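Local coordinates for excinuclease ABC, subunit A. (Deinococcus radiodurans, PDB 2VF7), which binds DNA, ATP and zinc as a UvrA-family ATPase of the ABC superfamily, and probably takes part in recognising damaged DNA for repair, at residues A[60-63]-A[64-68]. The protein carries 1 engineered substitution. Residues are numbered along the deposited sequence; the frame is centred on the assembly and turned at random.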
loop_
_atom_site.group_PDB
_atom_site.type_symbol
_atom_site.label_atom_id
_atom_site.label_comp_id
_atom_site.label_asym_id
_atom_site.label_seq_id
_atom_site.Cartn_x
_atom_site.Cartn_y
_atom_site.Cartn_z
ATOM N N GLU A 60 -14.431 -9.167 3.641
ATOM C CA GLU A 60 -14.747 -9.317 2.209
ATOM C C GLU A 60 -14.883 -7.946 1.517
ATOM O O GLU A 60 -14.348 -7.734 0.439
ATOM C CB GLU A 60 -15.996 -10.195 2.028
ATOM C CG GLU A 60 -16.454 -10.453 0.581
ATOM C CD GLU A 60 -15.552 -11.408 -0.196
ATOM O OE1 GLU A 60 -14.612 -11.982 0.402
ATOM O OE2 GLU A 60 -15.780 -11.565 -1.417
ATOM N N ALA A 61 -15.563 -7.006 2.157
ATOM C CA ALA A 61 -15.676 -5.637 1.640
ATOM C C ALA A 61 -14.340 -4.935 1.385
ATOM O O ALA A 61 -14.231 -4.161 0.431
ATOM C CB ALA A 61 -16.537 -4.795 2.560
ATOM N N GLN A 62 -13.338 -5.181 2.232
ATOM C CA GLN A 62 -12.004 -4.567 2.059
ATOM C C GLN A 62 -11.134 -5.246 1.035
ATOM O O GLN A 62 -10.456 -4.579 0.266
ATOM C CB GLN A 62 -11.231 -4.479 3.374
ATOM C CG GLN A 62 -11.475 -3.185 4.118
ATOM C CD GLN A 62 -10.200 -2.535 4.656
ATOM O OE1 GLN A 62 -10.170 -1.310 4.873
ATOM N NE2 GLN A 62 -9.146 -3.340 4.874
ATOM N N ARG A 63 -11.120 -6.574 1.050
ATOM C CA ARG A 63 -10.466 -7.355 0.005
ATOM C C ARG A 63 -10.883 -6.921 -1.410
ATOM O O ARG A 63 -10.041 -6.769 -2.278
ATOM C CB ARG A 63 -10.795 -8.837 0.215
ATOM C CG ARG A 63 -10.199 -9.790 -0.804
ATOM C CD ARG A 63 -11.076 -11.022 -0.898
ATOM N NE ARG A 63 -10.858 -11.750 -2.139
ATOM C CZ ARG A 63 -11.762 -11.884 -3.110
ATOM N NH1 ARG A 63 -12.978 -11.344 -2.994
ATOM N NH2 ARG A 63 -11.448 -12.577 -4.200
ATOM N N ARG A 64 -12.181 -6.746 -1.630
ATOM C CA ARG A 64 -12.733 -6.399 -2.945
ATOM C C ARG A 64 -12.269 -5.032 -3.421
ATOM O O ARG A 64 -11.820 -4.878 -4.560
ATOM C CB ARG A 64 -14.262 -6.401 -2.904
ATOM C CG ARG A 64 -14.871 -7.766 -2.774
ATOM C CD ARG A 64 -16.377 -7.680 -2.777
ATOM N NE ARG A 64 -16.965 -9.009 -2.786
ATOM C CZ ARG A 64 -18.258 -9.243 -2.612
ATOM N NH1 ARG A 64 -19.096 -8.225 -2.426
ATOM N NH2 ARG A 64 -18.715 -10.491 -2.627
ATOM N N TYR A 65 -12.393 -4.048 -2.535
ATOM C CA TYR A 65 -11.988 -2.686 -2.838
ATOM C C TYR A 65 -10.514 -2.610 -3.218
ATOM O O TYR A 65 -10.180 -2.107 -4.303
ATOM C CB TYR A 65 -12.351 -1.716 -1.693
ATOM C CG TYR A 65 -12.153 -0.259 -2.062
ATOM C CD1 TYR A 65 -13.067 0.414 -2.884
ATOM C CD2 TYR A 65 -11.029 0.441 -1.621
ATOM C CE1 TYR A 65 -12.866 1.749 -3.239
ATOM C CE2 TYR A 65 -10.817 1.770 -1.978
ATOM C CZ TYR A 65 -11.740 2.413 -2.778
ATOM O OH TYR A 65 -11.514 3.732 -3.098
ATOM N N LEU A 66 -9.640 -3.136 -2.359
ATOM C CA LEU A 66 -8.190 -3.014 -2.576
ATOM C C LEU A 66 -7.675 -3.753 -3.803
ATOM O O LEU A 66 -6.672 -3.362 -4.377
ATOM C CB LEU A 66 -7.399 -3.424 -1.330
ATOM C CG LEU A 66 -7.559 -2.555 -0.080
ATOM C CD1 LEU A 66 -7.207 -3.370 1.170
ATOM C CD2 LEU A 66 -6.729 -1.271 -0.152
ATOM N N GLU A 67 -8.360 -4.819 -4.199
ATOM C CA GLU A 67 -8.017 -5.553 -5.416
ATOM C C GLU A 67 -8.485 -4.829 -6.682
ATOM O O GLU A 67 -8.022 -5.106 -7.785
ATOM C CB GLU A 67 -8.644 -6.934 -5.384
ATOM C CG GLU A 67 -8.055 -7.894 -4.369
ATOM C CD GLU A 67 -8.504 -9.322 -4.626
ATOM O OE1 GLU A 67 -9.081 -9.588 -5.713
ATOM O OE2 GLU A 67 -8.281 -10.180 -3.747
ATOM N N SER A 68 -9.423 -3.914 -6.518
ATOM C CA SER A 68 -9.875 -3.089 -7.608
ATOM C C SER A 68 -9.013 -1.853 -7.758
ATOM O O SER A 68 -8.779 -1.412 -8.883
ATOM C CB SER A 68 -11.321 -2.689 -7.390
ATOM O OG SER A 68 -12.152 -3.814 -7.552
#
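E60 and R64 meet one turn apart on a single helix. The carboxylate of E60 stands almost upright to the R64 guanidinium, their planes 80° apart. One oxygen does the work: E60 OE2 forms a salt bridge with R64, 3.1 Å from R64 NE. The bonds from R64 NE and R64 NH2 to this oxygen are both bent and weak. E60 CG sits over one face of the guanidinium, 3.5 Å above its plane and toward the rim. E60 CG is anti to the backbone N (chi1 -180°) and the chain bends at chi2, which brings the carboxylate beside R64.

E60 OE2 also forms a salt bridge with R63, 3.2 Å from R63 NH1. R63 and R64 thus converge on one acid, and its charge is probably shared between them. R63 also faces E67 one turn on. There E67 OE2 is 3.4 Å from R63 NE but well out of the guanidinium plane, so this salt bridge rests on charge alone. The pairs link up as R64, E60, R63 and E67, a salt-bridge network on one helix.

R64 NH2 also donates to the backbone O of I88. With an alanine in place of R64, the I88 carbonyl would probably lose this donor, and E60 OE2 would be left with R63 alone of its two arginines.

Backbone bonds join the successive turns, with L66 N to Q62 O the straightest at 173°. S68 OG adds a bond to R64 O.

This is the C-terminal part of helix 49-69, which starts at a P-loop lysine. R63 and E67 pack on F77 of helix 77-80, and Y65 meets Y65 of the second subunit.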